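PDB 2X3H: K5 lyase from Enterobacteria phage k1-5, which cleaves by elimination the K5 capsular polysaccharide (heparosan), probably to open the capsule of its bacterial host to the phage, in a trimeric tail-spike framework. Local coordinates for residues Y209-A220 with A233-E243. Numbering follows the deposited sequence.
Sequences YATNKAAGCVLA and AKNYPQFGAVE
Two neighbouring coils of a parallel beta-helix meet here at a corner, where C217 and V218 of one coil run beside G240 to V242 of the next. At the corner C217 N donates to G240 O (2.9 Å) and V218 N to A241 O (3.0 Å), the latter from above the carbonyl plane. Beyond it lies true parallel pairing: V218 O takes E243 N, and E243 O takes A220 N at 2.9 Å. V218 and V242, beta-branched and apolar as suits a buried extended strand, share one face of this sheet. On the other, L219 CD1 rests 3.6 Å from E243 CG, the two side chains lying alongside each other and pointing the same way.

Inside the corner, C217 CB sits over one face of the Y236 ring, 3.7 Å from its centroid, while SG, anti to the backbone N (chi1 -173°), reaches the ring obliquely; cysteine is slim enough to fit. Y236 OH is hydrogen-bonded to S184 OG, in the coil before that of 209-220. Stacked coils of this kind form the shaft of many phage tail spikes, and F239 N to A215 O (3.0 Å) ties the less regular 209-214 loop's end to the next coil. P237, with no N-H to satisfy, packs CG against A215 CB (3.8 Å) and beside K213; Q238 N binds K213 O, which also accepts from A215 N. G240 closes a type I turn with positive phi (63°), easy for glycine. Farther out, a water donates to N212 OD1 and accepts from Q238 NE2, suiting two polar amides near the surface.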
loop_
_atom_site.group_PDB
_atom_site.type_symbol
_atom_site.label_atom_id
_atom_site.label_comp_id
_atom_site.label_asym_id
_atom_site.label_seq_id
_atom_site.Cartn_x
_atom_site.Cartn_y
_atom_site.Cartn_z
ATOM N N TYR A 209 21.274 -20.777 -15.024
ATOM C CA TYR A 209 20.739 -19.501 -15.473
ATOM C C TYR A 209 21.415 -19.042 -16.766
ATOM O O TYR A 209 22.634 -19.160 -16.924
ATOM C CB TYR A 209 20.965 -18.430 -14.395
ATOM C CG TYR A 209 20.504 -17.056 -14.816
ATOM C CD1 TYR A 209 21.317 -16.227 -15.586
ATOM C CD2 TYR A 209 19.253 -16.586 -14.444
ATOM C CE1 TYR A 209 20.882 -14.965 -15.992
ATOM C CE2 TYR A 209 18.806 -15.331 -14.834
ATOM C CZ TYR A 209 19.621 -14.527 -15.601
ATOM O OH TYR A 209 19.160 -13.289 -15.977
ATOM N N ALA A 210 20.614 -18.532 -17.690
ATOM C CA ALA A 210 21.129 -17.808 -18.847
ATOM C C ALA A 210 20.108 -16.751 -19.215
ATOM O O ALA A 210 18.896 -16.996 -19.119
ATOM C CB ALA A 210 21.370 -18.752 -20.033
ATOM N N THR A 211 20.596 -15.576 -19.603
ATOM C CA THR A 211 19.735 -14.473 -20.034
ATOM C C THR A 211 18.726 -14.928 -21.086
ATOM O O THR A 211 19.102 -15.560 -22.083
ATOM C CB THR A 211 20.560 -13.289 -20.607
ATOM O OG1 THR A 211 21.647 -12.977 -19.726
ATOM C CG2 THR A 211 19.673 -12.056 -20.782
ATOM N N ASN A 212 17.454 -14.614 -20.839
ATOM C CA ASN A 212 16.346 -14.854 -21.769
ATOM C C ASN A 212 15.944 -16.322 -21.912
ATOM O O ASN A 212 15.101 -16.654 -22.753
ATOM C CB ASN A 212 16.614 -14.245 -23.160
ATOM C CG ASN A 212 16.797 -12.732 -23.125
ATOM O OD1 ASN A 212 16.201 -12.033 -22.305
ATOM N ND2 ASN A 212 17.629 -12.217 -24.035
ATOM N N LYS A 213 16.524 -17.211 -21.102
ATOM C CA LYS A 213 16.127 -18.615 -21.185
ATOM C C LYS A 213 14.663 -18.765 -20.754
ATOM O O LYS A 213 14.236 -18.151 -19.771
ATOM C CB LYS A 213 17.051 -19.524 -20.362
ATOM C CG LYS A 213 16.951 -20.977 -20.807
ATOM C CD LYS A 213 17.565 -21.975 -19.839
ATOM C CE LYS A 213 19.024 -21.751 -19.591
ATOM N NZ LYS A 213 19.624 -22.967 -18.940
ATOM N N ALA A 214 13.904 -19.567 -21.499
ATOM C CA ALA A 214 12.451 -19.697 -21.329
ATOM C C ALA A 214 12.057 -20.625 -20.187
ATOM O O ALA A 214 11.594 -21.756 -20.410
ATOM C CB ALA A 214 11.803 -20.174 -22.640
ATOM N N ALA A 215 12.260 -20.156 -18.960
ATOM C CA ALA A 215 11.877 -20.915 -17.782
ATOM C C ALA A 215 11.419 -19.959 -16.687
ATOM O O ALA A 215 11.812 -18.799 -16.657
ATOM C CB ALA A 215 13.037 -21.783 -17.281
ATOM N N GLY A 216 10.584 -20.472 -15.796
ATOM C CA GLY A 216 10.162 -19.751 -14.612
ATOM C C GLY A 216 9.708 -20.715 -13.542
ATOM O O GLY A 216 9.688 -21.935 -13.747
ATOM N N CYS A 217 9.315 -20.169 -12.399
ATOM C CA CYS A 217 8.895 -20.989 -11.278
ATOM C C CYS A 217 7.409 -21.296 -11.383
ATOM O O CYS A 217 7.030 -22.409 -11.722
ATOM C CB CYS A 217 9.233 -20.304 -9.954
ATOM S SG CYS A 217 8.918 -21.345 -8.519
ATOM N N VAL A 218 6.561 -20.305 -11.127
ATOM C CA VAL A 218 5.114 -20.511 -11.209
ATOM C C VAL A 218 4.592 -19.746 -12.407
ATOM O O VAL A 218 4.908 -18.573 -12.560
ATOM C CB VAL A 218 4.397 -19.933 -9.966
ATOM C CG1 VAL A 218 2.850 -20.004 -10.101
ATOM C CG2 VAL A 218 4.852 -20.633 -8.692
ATOM N N LEU A 219 3.775 -20.398 -13.227
ATOM C CA LEU A 219 3.110 -19.729 -14.342
ATOM C C LEU A 219 1.614 -19.982 -14.267
ATOM O O LEU A 219 1.186 -21.145 -14.238
ATOM C CB LEU A 219 3.642 -20.251 -15.680
ATOM C CG LEU A 219 2.744 -19.931 -16.885
ATOM C CD1 LEU A 219 2.571 -18.423 -17.036
ATOM C CD2 LEU A 219 3.329 -20.531 -18.154
ATOM N N ALA A 220 0.827 -18.903 -14.208
ATOM C CA ALA A 220 -0.633 -18.991 -14.316
ATOM C C ALA A 220 -1.042 -18.416 -15.664
ATOM O O ALA A 220 -1.094 -17.191 -15.843
ATOM C CB ALA A 220 -1.320 -18.247 -13.168
ATOM N N ALA A 233 11.708 -17.932 -4.969
ATOM C CA ALA A 233 12.298 -18.524 -6.168
ATOM C C ALA A 233 13.721 -18.045 -6.339
ATOM O O ALA A 233 13.982 -16.849 -6.223
ATOM C CB ALA A 233 11.464 -18.147 -7.397
ATOM N N LYS A 234 14.630 -18.974 -6.640
ATOM C CA LYS A 234 16.040 -18.632 -6.787
ATOM C C LYS A 234 16.596 -18.953 -8.172
ATOM O O LYS A 234 16.458 -20.078 -8.662
ATOM C CB LYS A 234 16.860 -19.327 -5.702
ATOM C CG LYS A 234 16.515 -18.771 -4.330
ATOM C CD LYS A 234 17.211 -19.473 -3.204
ATOM C CE LYS A 234 16.959 -18.691 -1.911
ATOM N NZ LYS A 234 17.219 -19.527 -0.727
ATOM N N ASN A 235 17.208 -17.944 -8.790
ATOM C CA ASN A 235 18.000 -18.097 -10.009
ATOM C C ASN A 235 17.223 -18.404 -11.278
ATOM O O ASN A 235 17.807 -18.880 -12.251
ATOM C CB ASN A 235 19.072 -19.182 -9.852
ATOM C CG ASN A 235 19.910 -19.016 -8.610
ATOM O OD1 ASN A 235 19.986 -19.930 -7.790
ATOM N ND2 ASN A 235 20.571 -17.879 -8.482
ATOM N N TYR A 236 15.927 -18.129 -11.294
ATOM C CA TYR A 236 15.158 -18.371 -12.519
ATOM C C TYR A 236 15.406 -17.300 -13.580
ATOM O O TYR A 236 15.656 -16.137 -13.251
ATOM C CB TYR A 236 13.660 -18.467 -12.233
ATOM C CG TYR A 236 13.213 -19.763 -11.577
ATOM C CD1 TYR A 236 13.316 -19.938 -10.205
ATOM C CD2 TYR A 236 12.652 -20.798 -12.327
ATOM C CE1 TYR A 236 12.888 -21.099 -9.594
ATOM C CE2 TYR A 236 12.219 -21.982 -11.717
ATOM C CZ TYR A 236 12.339 -22.121 -10.354
ATOM O OH TYR A 236 11.904 -23.249 -9.721
ATOM N N PRO A 237 15.350 -17.692 -14.866
ATOM C CA PRO A 237 15.605 -16.741 -15.944
ATOM C C PRO A 237 14.387 -15.925 -16.403
ATOM O O PRO A 237 13.775 -15.246 -15.578
ATOM C CB PRO A 237 16.180 -17.632 -17.061
ATOM C CG PRO A 237 15.503 -18.938 -16.852
ATOM C CD PRO A 237 15.166 -19.065 -15.383
ATOM N N GLN A 238 14.035 -15.984 -17.692
ATOM C CA GLN A 238 13.110 -14.994 -18.266
ATOM C C GLN A 238 11.813 -14.801 -17.488
ATOM O O GLN A 238 11.380 -13.665 -17.247
ATOM C CB GLN A 238 12.753 -15.358 -19.705
ATOM C CG GLN A 238 11.714 -14.449 -20.331
ATOM C CD GLN A 238 12.283 -13.158 -20.865
ATOM O OE1 GLN A 238 11.840 -12.662 -21.905
ATOM N NE2 GLN A 238 13.256 -12.594 -20.159
ATOM N N PHE A 239 11.169 -15.901 -17.122
ATOM C CA PHE A 239 9.827 -15.792 -16.543
ATOM C C PHE A 239 9.783 -15.723 -15.024
ATOM O O PHE A 239 8.708 -15.652 -14.418
ATOM C CB PHE A 239 8.884 -16.815 -17.171
ATOM C CG PHE A 239 8.813 -16.675 -18.660
ATOM C CD1 PHE A 239 8.205 -15.568 -19.220
ATOM C CD2 PHE A 239 9.415 -17.597 -19.493
ATOM C CE1 PHE A 239 8.156 -15.392 -20.578
ATOM C CE2 PHE A 239 9.367 -17.430 -20.870
ATOM C CZ PHE A 239 8.729 -16.323 -21.409
ATOM N N GLY A 240 10.963 -15.738 -14.413
ATOM C CA GLY A 240 11.111 -15.362 -13.004
ATOM C C GLY A 240 10.391 -16.241 -11.996
ATOM O O GLY A 240 10.295 -17.468 -12.170
ATOM N N ALA A 241 9.925 -15.610 -10.918
ATOM C CA ALA A 241 9.273 -16.310 -9.816
ATOM C C ALA A 241 7.794 -16.587 -10.097
ATOM O O ALA A 241 7.314 -17.688 -9.853
ATOM C CB ALA A 241 9.433 -15.523 -8.505
ATOM N N VAL A 242 7.077 -15.575 -10.594
ATOM C CA VAL A 242 5.665 -15.725 -10.929
ATOM C C VAL A 242 5.377 -15.033 -12.249
ATOM O O VAL A 242 5.584 -13.825 -12.375
ATOM C CB VAL A 242 4.735 -15.110 -9.847
ATOM C CG1 VAL A 242 3.264 -15.195 -10.297
ATOM C CG2 VAL A 242 4.919 -15.823 -8.508
ATOM N N GLU A 243 4.895 -15.797 -13.228
ATOM C CA GLU A 243 4.364 -15.210 -14.462
ATOM C C GLU A 243 2.834 -15.349 -14.536
ATOM O O GLU A 243 2.295 -16.436 -14.289
ATOM C CB GLU A 243 4.993 -15.850 -15.720
ATOM C CG GLU A 243 4.294 -15.311 -16.975
ATOM C CD GLU A 243 4.846 -15.774 -18.324
ATOM O OE1 GLU A 243 5.458 -16.860 -18.426
ATOM O OE2 GLU A 243 4.617 -15.031 -19.313
HETATM O O HOH W 1 13.861 -10.482 -21.881
HETATM O O HOH W 2 7.352 -18.038 -13.993
#